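Putative hemin transport system, substrate-binding protein (Burkholderia cenocepacia J2315, PDB 5GIZ) binds heme in the periplasm and probably delivers it to an inner-membrane transporter, as the substrate-binding component of a bacterial heme-uptake system. Local coordinates at residues 162-172 and 183-194; 149-157 and 199-210. All blocks are in the same frame, centred on the assembly; numbering follows the deposited sequence.

Interaction 1: 162-172 and 183-194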
loop_
_atom_site.group_PDB
_atom_site.type_symbol
_atom_site.label_atom_id
_atom_site.label_comp_id
_atom_site.label_asym_id
_atom_site.label_seq_id
_atom_site.Cartn_x
_atom_site.Cartn_y
_atom_site.Cartn_z
ATOM N N GLN A 162 17.699 -4.642 -14.695
ATOM C CA GLN A 162 17.953 -4.115 -13.338
ATOM C C GLN A 162 16.698 -3.925 -12.511
ATOM O O GLN A 162 15.841 -3.127 -12.841
ATOM C CB GLN A 162 18.749 -2.824 -13.385
ATOM C CG GLN A 162 19.319 -2.457 -12.037
ATOM C CD GLN A 162 20.453 -1.469 -12.162
ATOM O OE1 GLN A 162 21.509 -1.637 -11.541
ATOM N NE2 GLN A 162 20.238 -0.429 -12.954
ATOM N N ALA A 163 16.655 -4.595 -11.350
ATOM C CA ALA A 163 15.520 -4.458 -10.459
ATOM C C ALA A 163 15.631 -3.187 -9.638
ATOM O O ALA A 163 16.755 -2.800 -9.225
ATOM C CB ALA A 163 15.469 -5.637 -9.502
ATOM N N LEU A 164 14.496 -2.571 -9.365
ATOM C CA LEU A 164 14.399 -1.461 -8.401
ATOM C C LEU A 164 13.885 -2.057 -7.083
ATOM O O LEU A 164 12.825 -2.681 -7.083
ATOM C CB LEU A 164 13.436 -0.412 -8.946
ATOM C CG LEU A 164 13.343 0.880 -8.142
ATOM C CD1 LEU A 164 14.576 1.730 -8.402
ATOM C CD2 LEU A 164 12.088 1.652 -8.488
ATOM N N VAL A 165 14.637 -1.855 -5.995
ATOM C CA VAL A 165 14.378 -2.566 -4.741
ATOM C C VAL A 165 14.201 -1.612 -3.562
ATOM O O VAL A 165 14.701 -0.499 -3.588
ATOM C CB VAL A 165 15.495 -3.586 -4.440
ATOM C CG1 VAL A 165 15.565 -4.597 -5.568
ATOM C CG2 VAL A 165 16.848 -2.877 -4.237
ATOM N N ALA A 166 13.458 -2.063 -2.550
ATOM C CA ALA A 166 13.108 -1.256 -1.392
ATOM C C ALA A 166 14.146 -1.355 -0.271
ATOM O O ALA A 166 14.515 -2.436 0.169
ATOM C CB ALA A 166 11.755 -1.677 -0.869
ATOM N N GLY A 167 14.611 -0.182 0.148
ATOM C CA GLY A 167 15.411 -0.048 1.345
ATOM C C GLY A 167 14.526 0.333 2.521
ATOM O O GLY A 167 13.383 -0.099 2.622
ATOM N N GLN A 168 15.086 1.100 3.450
ATOM C CA GLN A 168 14.325 1.522 4.600
ATOM C C GLN A 168 13.380 2.688 4.259
ATOM O O GLN A 168 13.439 3.265 3.160
ATOM C CB GLN A 168 15.278 1.846 5.743
ATOM C CG GLN A 168 15.842 0.587 6.426
ATOM C CD GLN A 168 16.746 -0.265 5.550
ATOM O OE1 GLN A 168 17.877 0.105 5.212
ATOM N NE2 GLN A 168 16.243 -1.452 5.183
ATOM N N ARG A 169 12.506 3.013 5.213
ATOM C CA ARG A 169 11.511 4.096 5.063
ATOM C C ARG A 169 10.587 3.811 3.903
ATOM O O ARG A 169 10.052 4.729 3.264
ATOM C CB ARG A 169 12.154 5.461 4.863
ATOM C CG ARG A 169 12.982 5.937 6.040
ATOM C CD ARG A 169 13.330 7.373 5.707
ATOM N NE ARG A 169 14.199 8.043 6.671
ATOM C CZ ARG A 169 13.864 9.136 7.351
ATOM N NH1 ARG A 169 12.665 9.710 7.205
ATOM N NH2 ARG A 169 14.739 9.658 8.187
ATOM N N THR A 170 10.348 2.521 3.650
ATOM C CA THR A 170 9.404 2.102 2.598
ATOM C C THR A 170 8.273 1.259 3.216
ATOM O O THR A 170 8.412 0.607 4.270
ATOM C CB THR A 170 10.044 1.286 1.481
ATOM O OG1 THR A 170 10.614 0.094 2.053
ATOM C CG2 THR A 170 11.086 2.062 0.771
ATOM N N ALA A 171 7.157 1.187 2.472
ATOM C CA ALA A 171 6.048 0.319 2.852
ATOM C C ALA A 171 6.535 -1.125 2.903
ATOM O O ALA A 171 6.195 -1.870 3.803
ATOM C CB ALA A 171 4.902 0.446 1.830
ATOM N N ALA A 172 7.281 -1.540 1.872
ATOM C CA ALA A 172 7.761 -2.906 1.805
ATOM C C ALA A 172 8.645 -3.293 3.004
ATOM O O ALA A 172 8.504 -4.375 3.554
ATOM C CB ALA A 172 8.533 -3.129 0.506
ATOM N N ASN A 183 14.437 -7.103 6.079
ATOM C CA ASN A 183 14.737 -6.620 4.754
ATOM C C ASN A 183 16.152 -7.008 4.372
ATOM O O ASN A 183 17.114 -6.686 5.107
ATOM C CB ASN A 183 14.491 -5.106 4.679
ATOM C CG ASN A 183 14.502 -4.583 3.258
ATOM O OD1 ASN A 183 14.921 -5.267 2.323
ATOM N ND2 ASN A 183 14.028 -3.332 3.052
ATOM N N ALA A 184 16.283 -7.699 3.253
ATOM C CA ALA A 184 17.608 -8.147 2.788
ATOM C C ALA A 184 18.462 -6.936 2.404
ATOM O O ALA A 184 19.667 -6.958 2.533
ATOM C CB ALA A 184 17.471 -9.073 1.623
ATOM N N MET A 185 17.809 -5.877 1.945
ATOM C CA MET A 185 18.472 -4.620 1.652
ATOM C C MET A 185 18.560 -3.717 2.898
ATOM O O MET A 185 17.540 -3.428 3.521
ATOM C CB MET A 185 17.706 -3.845 0.575
ATOM C CG MET A 185 17.416 -4.565 -0.727
ATOM S SD MET A 185 18.877 -5.352 -1.466
ATOM C CE MET A 185 19.906 -3.967 -1.730
ATOM N N GLN A 186 19.791 -3.268 3.207
ATOM C CA GLN A 186 20.069 -2.397 4.340
ATOM C C GLN A 186 21.018 -1.307 3.926
ATOM O O GLN A 186 21.814 -1.510 3.014
ATOM C CB GLN A 186 20.685 -3.203 5.475
ATOM C CG GLN A 186 19.747 -4.245 6.061
ATOM C CD GLN A 186 18.559 -3.622 6.801
ATOM O OE1 GLN A 186 18.674 -2.528 7.373
ATOM N NE2 GLN A 186 17.416 -4.333 6.815
ATOM N N GLY A 187 20.923 -0.171 4.597
ATOM C CA GLY A 187 21.916 0.900 4.431
ATOM C C GLY A 187 21.517 2.073 3.555
ATOM O O GLY A 187 22.311 2.985 3.333
ATOM N N PHE A 188 20.287 2.086 3.055
ATOM C CA PHE A 188 19.776 3.214 2.320
ATOM C C PHE A 188 18.266 3.286 2.507
ATOM O O PHE A 188 17.619 2.280 2.847
ATOM C CB PHE A 188 20.098 3.100 0.824
ATOM C CG PHE A 188 19.453 1.916 0.148
ATOM C CD1 PHE A 188 20.061 0.688 0.193
ATOM C CD2 PHE A 188 18.276 2.051 -0.535
ATOM C CE1 PHE A 188 19.471 -0.424 -0.424
ATOM C CE2 PHE A 188 17.679 0.967 -1.145
ATOM C CZ PHE A 188 18.269 -0.275 -1.096
ATOM N N ASP A 189 17.712 4.461 2.235
ATOM C CA ASP A 189 16.272 4.698 2.270
ATOM C C ASP A 189 15.681 4.706 0.871
ATOM O O ASP A 189 16.371 5.025 -0.105
ATOM C CB ASP A 189 15.969 6.031 2.935
ATOM C CG ASP A 189 16.388 6.040 4.381
ATOM O OD1 ASP A 189 16.522 4.943 4.981
ATOM O OD2 ASP A 189 16.631 7.141 4.915
ATOM N N HIS A 190 14.380 4.413 0.812
ATOM C CA HIS A 190 13.583 4.487 -0.389
ATOM C C HIS A 190 14.010 3.445 -1.370
ATOM O O HIS A 190 14.474 2.368 -0.954
ATOM C CB HIS A 190 13.540 5.919 -0.937
ATOM C CG HIS A 190 13.269 6.916 0.146
ATOM N ND1 HIS A 190 12.170 6.808 0.974
ATOM C CD2 HIS A 190 13.988 7.964 0.602
ATOM C CE1 HIS A 190 12.213 7.770 1.877
ATOM N NE2 HIS A 190 13.299 8.492 1.666
ATOM N N TYR A 191 13.746 3.676 -2.642
ATOM C CA TYR A 191 14.030 2.685 -3.676
ATOM C C TYR A 191 15.355 2.996 -4.340
ATOM O O TYR A 191 15.695 4.170 -4.524
ATOM C CB TYR A 191 12.866 2.655 -4.680
ATOM C CG TYR A 191 11.633 1.938 -4.152
ATOM C CD1 TYR A 191 11.559 0.564 -4.235
ATOM C CD2 TYR A 191 10.550 2.624 -3.592
ATOM C CE1 TYR A 191 10.462 -0.118 -3.782
ATOM C CE2 TYR A 191 9.442 1.936 -3.117
ATOM C CZ TYR A 191 9.423 0.555 -3.215
ATOM O OH TYR A 191 8.359 -0.223 -2.795
ATOM N N LYS A 192 16.121 1.980 -4.723
ATOM C CA LYS A 192 17.340 2.187 -5.490
ATOM C C LYS A 192 17.521 1.029 -6.480
ATOM O O LYS A 192 17.086 -0.104 -6.178
ATOM C CB LYS A 192 18.525 2.362 -4.515
ATOM C CG LYS A 192 19.766 1.525 -4.776
ATOM C CD LYS A 192 20.591 1.241 -3.516
ATOM C CE LYS A 192 21.036 2.477 -2.768
ATOM N NZ LYS A 192 22.031 3.243 -3.558
ATOM N N PRO A 193 18.103 1.300 -7.673
ATOM C CA PRO A 193 18.462 0.217 -8.597
ATOM C C PRO A 193 19.435 -0.750 -7.963
ATOM O O PRO A 193 20.432 -0.328 -7.346
ATOM C CB PRO A 193 19.101 0.952 -9.776
ATOM C CG PRO A 193 18.416 2.276 -9.778
ATOM C CD PRO A 193 18.246 2.629 -8.320
ATOM N N LEU A 194 19.142 -2.035 -8.108
ATOM C CA LEU A 194 19.910 -3.094 -7.503
ATOM C C LEU A 194 21.100 -3.469 -8.351
ATOM O O LEU A 194 20.937 -3.871 -9.483
ATOM C CB LEU A 194 19.014 -4.331 -7.335
ATOM C CG LEU A 194 19.615 -5.565 -6.681
ATOM C CD1 LEU A 194 19.941 -5.370 -5.204
ATOM C CD2 LEU A 194 18.657 -6.744 -6.931
HETATM O O HOH W 1 18.873 -6.332 -10.544
HETATM O O HOH W 2 14.041 -5.226 -0.235
#
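An antiparallel strand pair on the heme-binding side of the domain brings Ala166 against Tyr191, which contacts heme in the loaded protein. Val165 and Lys192 form the hydrogen-bonded pair, N to O both ways; Ala166 and Tyr191 are a non-hydrogen-bonded pair. Ala166 CB lies 3.5 Å from Tyr191 CE1, and Thr170 CG2 stands over one face of the same ring. On the other face of the sheet, Val165 CG2 meets Met185 CG at 3.9 Å while Val165 CG1 packs on Leu194 CB. Gln168 folds back at its second torsion (chi2 66°), which carries its amide to the 185-187 loop. Gln168 NE2 donates almost straight to Met185 O (2.9 Å), which lies in the plane of the glutamine amide, and Gln168 OE1 accepts from Gly187 N (3.1 Å); with a further bond from NE2 to Asp173 OD1, these contacts fix the amide's rotation. Arg169 NE forms a salt bridge with Asp189 OD2 at 3.1 Å, weak as a hydrogen bond. Asn183 ND2, whose stronger partner is Asp173, also hydrogen-bonds to Ala166 O from above the carbonyl plane. Strand 162-166 lies between strands 191-193 and 151-159, with helix 245-249 against Ala172 and helix 196-202 against Leu194.

Interaction 2: 149-157 and 199-210. With SO4 (sulfate ion), chain D.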
loop_
_atom_site.group_PDB
_atom_site.type_symbol
_atom_site.label_atom_id
_atom_site.label_comp_id
_atom_site.label_asym_id
_atom_site.label_seq_id
_atom_site.Cartn_x
_atom_site.Cartn_y
_atom_site.Cartn_z
ATOM N N PRO A 149 14.686 -14.490 11.784
ATOM C CA PRO A 149 13.965 -13.809 10.716
ATOM C C PRO A 149 14.640 -13.950 9.343
ATOM O O PRO A 149 15.848 -13.687 9.187
ATOM C CB PRO A 149 13.927 -12.372 11.197
ATOM C CG PRO A 149 13.831 -12.525 12.717
ATOM C CD PRO A 149 14.744 -13.667 13.015
ATOM N N PRO A 150 13.910 -14.453 8.326
ATOM C CA PRO A 150 14.548 -14.636 7.038
ATOM C C PRO A 150 14.748 -13.299 6.269
ATOM O O PRO A 150 14.009 -12.326 6.474
ATOM C CB PRO A 150 13.558 -15.574 6.323
ATOM C CG PRO A 150 12.240 -15.208 6.900
ATOM C CD PRO A 150 12.531 -14.986 8.352
ATOM N N ARG A 151 15.695 -13.303 5.327
ATOM C CA ARG A 151 15.993 -12.102 4.546
ATOM C C ARG A 151 15.130 -12.056 3.312
ATOM O O ARG A 151 15.123 -12.991 2.531
ATOM C CB ARG A 151 17.467 -12.068 4.166
ATOM C CG ARG A 151 18.429 -12.165 5.353
ATOM C CD ARG A 151 19.882 -12.106 4.887
ATOM N NE ARG A 151 20.231 -10.769 4.447
ATOM C CZ ARG A 151 20.589 -9.769 5.225
ATOM N NH1 ARG A 151 20.601 -9.892 6.551
ATOM N NH2 ARG A 151 20.838 -8.574 4.674
ATOM N N VAL A 152 14.376 -10.976 3.142
ATOM C CA VAL A 152 13.450 -10.839 2.030
ATOM C C VAL A 152 13.822 -9.613 1.220
ATOM O O VAL A 152 13.943 -8.527 1.782
ATOM C CB VAL A 152 12.001 -10.681 2.537
ATOM C CG1 VAL A 152 11.048 -10.491 1.361
ATOM C CG2 VAL A 152 11.608 -11.895 3.384
ATOM N N LEU A 153 13.955 -9.783 -0.104
ATOM C CA LEU A 153 14.198 -8.705 -1.070
ATOM C C LEU A 153 12.862 -8.369 -1.685
ATOM O O LEU A 153 12.239 -9.267 -2.234
ATOM C CB LEU A 153 15.085 -9.250 -2.160
ATOM C CG LEU A 153 15.348 -8.284 -3.320
ATOM C CD1 LEU A 153 16.180 -7.123 -2.863
ATOM C CD2 LEU A 153 15.991 -9.040 -4.490
ATOM N N PHE A 154 12.475 -7.098 -1.625
ATOM C CA PHE A 154 11.313 -6.588 -2.335
ATOM C C PHE A 154 11.685 -5.861 -3.605
ATOM O O PHE A 154 12.372 -4.872 -3.563
ATOM C CB PHE A 154 10.410 -5.662 -1.470
ATOM C CG PHE A 154 9.192 -5.200 -2.228
ATOM C CD1 PHE A 154 8.185 -6.066 -2.485
ATOM C CD2 PHE A 154 9.130 -3.942 -2.791
ATOM C CE1 PHE A 154 7.076 -5.716 -3.239
ATOM C CE2 PHE A 154 8.006 -3.592 -3.546
ATOM C CZ PHE A 154 7.024 -4.472 -3.780
ATOM N N VAL A 155 11.231 -6.410 -4.705
ATOM C CA VAL A 155 11.339 -5.808 -6.020
ATOM C C VAL A 155 10.050 -5.065 -6.344
ATOM O O VAL A 155 8.987 -5.692 -6.462
ATOM C CB VAL A 155 11.524 -6.898 -7.079
ATOM C CG1 VAL A 155 11.499 -6.287 -8.494
ATOM C CG2 VAL A 155 12.838 -7.655 -6.806
ATOM N N LEU A 156 10.188 -3.762 -6.611
ATOM C CA LEU A 156 9.057 -2.976 -7.088
ATOM C C LEU A 156 8.840 -3.191 -8.585
ATOM O O LEU A 156 7.736 -3.454 -9.030
ATOM C CB LEU A 156 9.303 -1.492 -6.815
ATOM C CG LEU A 156 8.152 -0.552 -7.225
ATOM C CD1 LEU A 156 6.852 -0.950 -6.525
ATOM C CD2 LEU A 156 8.519 0.886 -6.938
ATOM N N ASN A 157 9.919 -3.048 -9.336
ATOM C CA ASN A 157 9.868 -3.134 -10.778
ATOM C C ASN A 157 11.270 -3.336 -11.340
ATOM O O ASN A 157 12.269 -3.435 -10.585
ATOM C CB ASN A 157 9.191 -1.873 -11.368
ATOM C CG ASN A 157 9.985 -0.611 -11.140
ATOM O OD1 ASN A 157 11.184 -0.564 -11.384
ATOM N ND2 ASN A 157 9.304 0.439 -10.691
ATOM N N LEU A 199 23.191 -7.055 -4.479
ATOM C CA LEU A 199 22.340 -8.267 -4.442
ATOM C C LEU A 199 23.080 -9.447 -3.796
ATOM O O LEU A 199 22.552 -10.102 -2.923
ATOM C CB LEU A 199 21.864 -8.656 -5.848
ATOM C CG LEU A 199 21.054 -9.967 -5.946
ATOM C CD1 LEU A 199 19.841 -9.964 -5.004
ATOM C CD2 LEU A 199 20.631 -10.179 -7.379
ATOM N N ALA A 200 24.324 -9.698 -4.202
ATOM C CA ALA A 200 25.079 -10.797 -3.606
ATOM C C ALA A 200 25.203 -10.591 -2.082
ATOM O O ALA A 200 24.928 -11.514 -1.283
ATOM C CB ALA A 200 26.459 -10.910 -4.256
ATOM N N ALA A 201 25.537 -9.374 -1.672
ATOM C CA ALA A 201 25.625 -9.020 -0.238
ATOM C C ALA A 201 24.292 -9.181 0.501
ATOM O O ALA A 201 24.254 -9.555 1.678
ATOM C CB ALA A 201 26.092 -7.596 -0.076
ATOM N N ALA A 202 23.212 -8.823 -0.188
ATOM C CA ALA A 202 21.892 -8.845 0.429
ATOM C C ALA A 202 21.439 -10.275 0.710
ATOM O O ALA A 202 20.662 -10.513 1.661
ATOM C CB ALA A 202 20.886 -8.137 -0.453
ATOM N N ALA A 203 21.877 -11.187 -0.153
ATOM C CA ALA A 203 21.677 -12.660 0.035
ATOM C C ALA A 203 20.243 -13.000 0.467
ATOM O O ALA A 203 20.005 -13.541 1.547
ATOM C CB ALA A 203 22.653 -13.184 1.061
ATOM N N PRO A 204 19.275 -12.580 -0.342
ATOM C CA PRO A 204 17.900 -12.849 0.045
ATOM C C PRO A 204 17.559 -14.326 0.085
ATOM O O PRO A 204 17.986 -15.097 -0.765
ATOM C CB PRO A 204 17.091 -12.156 -1.047
ATOM C CG PRO A 204 17.999 -12.096 -2.218
ATOM C CD PRO A 204 19.366 -11.961 -1.679
ATOM N N ASP A 205 16.751 -14.716 1.060
ATOM C CA ASP A 205 16.138 -16.027 1.172
ATOM C C ASP A 205 14.858 -16.146 0.374
ATOM O O ASP A 205 14.527 -17.199 -0.060
ATOM C CB ASP A 205 15.863 -16.372 2.643
ATOM C CG ASP A 205 17.097 -16.241 3.503
ATOM O OD1 ASP A 205 18.138 -16.759 3.039
ATOM O OD2 ASP A 205 17.117 -15.610 4.592
ATOM N N VAL A 206 14.151 -15.035 0.175
ATOM C CA VAL A 206 12.905 -15.008 -0.611
ATOM C C VAL A 206 12.896 -13.732 -1.405
ATOM O O VAL A 206 13.355 -12.683 -0.911
ATOM C CB VAL A 206 11.641 -14.973 0.295
ATOM C CG1 VAL A 206 10.297 -15.052 -0.490
ATOM C CG2 VAL A 206 11.657 -16.109 1.311
ATOM N N VAL A 207 12.439 -13.787 -2.636
ATOM C CA VAL A 207 12.144 -12.591 -3.392
ATOM C C VAL A 207 10.641 -12.350 -3.355
ATOM O O VAL A 207 9.848 -13.198 -3.752
ATOM C CB VAL A 207 12.583 -12.724 -4.849
ATOM C CG1 VAL A 207 12.214 -11.502 -5.616
ATOM C CG2 VAL A 207 14.077 -13.034 -4.960
ATOM N N LEU A 208 10.270 -11.156 -2.913
ATOM C CA LEU A 208 8.910 -10.688 -2.819
ATOM C C LEU A 208 8.725 -9.656 -3.918
ATOM O O LEU A 208 9.572 -8.803 -4.144
ATOM C CB LEU A 208 8.693 -10.014 -1.473
ATOM C CG LEU A 208 7.305 -9.450 -1.151
ATOM C CD1 LEU A 208 6.267 -10.578 -1.123
ATOM C CD2 LEU A 208 7.343 -8.698 0.185
ATOM N N ILE A 209 7.606 -9.752 -4.589
ATOM C CA ILE A 209 7.292 -8.864 -5.718
ATOM C C ILE A 209 5.788 -8.689 -5.787
ATOM O O ILE A 209 5.008 -9.579 -5.413
ATOM C CB ILE A 209 7.894 -9.446 -7.022
ATOM C CG1 ILE A 209 7.822 -8.446 -8.172
ATOM C CG2 ILE A 209 7.239 -10.730 -7.399
ATOM C CD1 ILE A 209 8.617 -8.921 -9.367
ATOM N N SER A 210 5.330 -7.554 -6.290
ATOM C CA SER A 210 3.910 -7.426 -6.515
ATOM C C SER A 210 3.480 -8.252 -7.745
ATOM O O SER A 210 4.285 -8.539 -8.631
ATOM C CB SER A 210 3.457 -5.983 -6.670
ATOM O OG SER A 210 3.977 -5.443 -7.872
HETATM S S SO4 D . 22.208 -6.759 7.827
HETATM O O1 SO4 D . 20.873 -7.207 8.272
HETATM O O2 SO4 D . 22.443 -5.455 8.453
HETATM O O3 SO4 D . 23.209 -7.767 8.229
HETATM O O4 SO4 D . 22.225 -6.615 6.357
HETATM O O HOH W 3 6.610 -5.056 -7.131
#
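Arg151 and Asp205 open a parallel strand pairing, 151-157 beside 206-210, of the kind found in alternating alpha/beta domains. Arg151 N donates to Asp205 OD2 at 2.8 Å, on the anti side of the carboxylate, and Arg151 O accepts from both Asp205 N and Val206 N. The arginine side chain then leaves the strand for the end of helix 196-202. Arg151 CB packs 3.6 Å from Asp205 OD2, and Arg151 CG remains near that oxygen. Arg151 CD comes 3.6 Å from Ala203 O, and a bend at the third torsion (chi3 72°) turns the chain so that Arg151 NE hydrogen-bonds to Ala202 O (2.8 Å), close to the guanidinium plane. At the tip, NH1 and NH2 hydrogen-bond to O1 and O4 of a sulfate, probably from the crystallisation liquor; NH2 also donates to Ala184 O. Bonds from NE and NH2 to Ala202 O and Ala184 O fix the orientation of the guanidinium, and the sulfate adds to this in the crystal.

Farther along, Phe154 CD1 lies 3.7 Å from Leu208 CG, which sits at the edge of the ring, in its plane. On the other face of the sheet, Leu153 CB touches Pro204 CB at 3.7 Å, while Leu153 CD2 crosses to Leu199 CD1. Val155 and Ile209 run side by side. A water bridges Val155 O, Leu156 O and Ser210 N. Helix 255-269 covers Val152, Val206 and Leu208 on the Phe154 face; helix 196-202 packs against the Leu153 face, and strand 151-159 continues the sheet into 162-166.

Interactions 1 and 2 illustrate how one sheet can join a domain's core to its ligand-binding side: their centres lie 9 Å apart, and interaction 1 is nested within the chain loop closed by interaction 2. Strand 151-159 connects them, with probable backbone hydrogen bonds from Leu164 N to Asn157 O (2.7 Å) and from Ala184 N to Val152 O (2.9 Å). Phe154 of interaction 2 packs about 3 Å, side chain to side chain, from both Ala172 and Tyr191 of interaction 1, placing a buried core side chain against two heme-contacting residues. Tyr191 in turn lies about 10 Å, between side chains, from Tyr53, the axial ligand of heme iron. No heme occupies this apo chain.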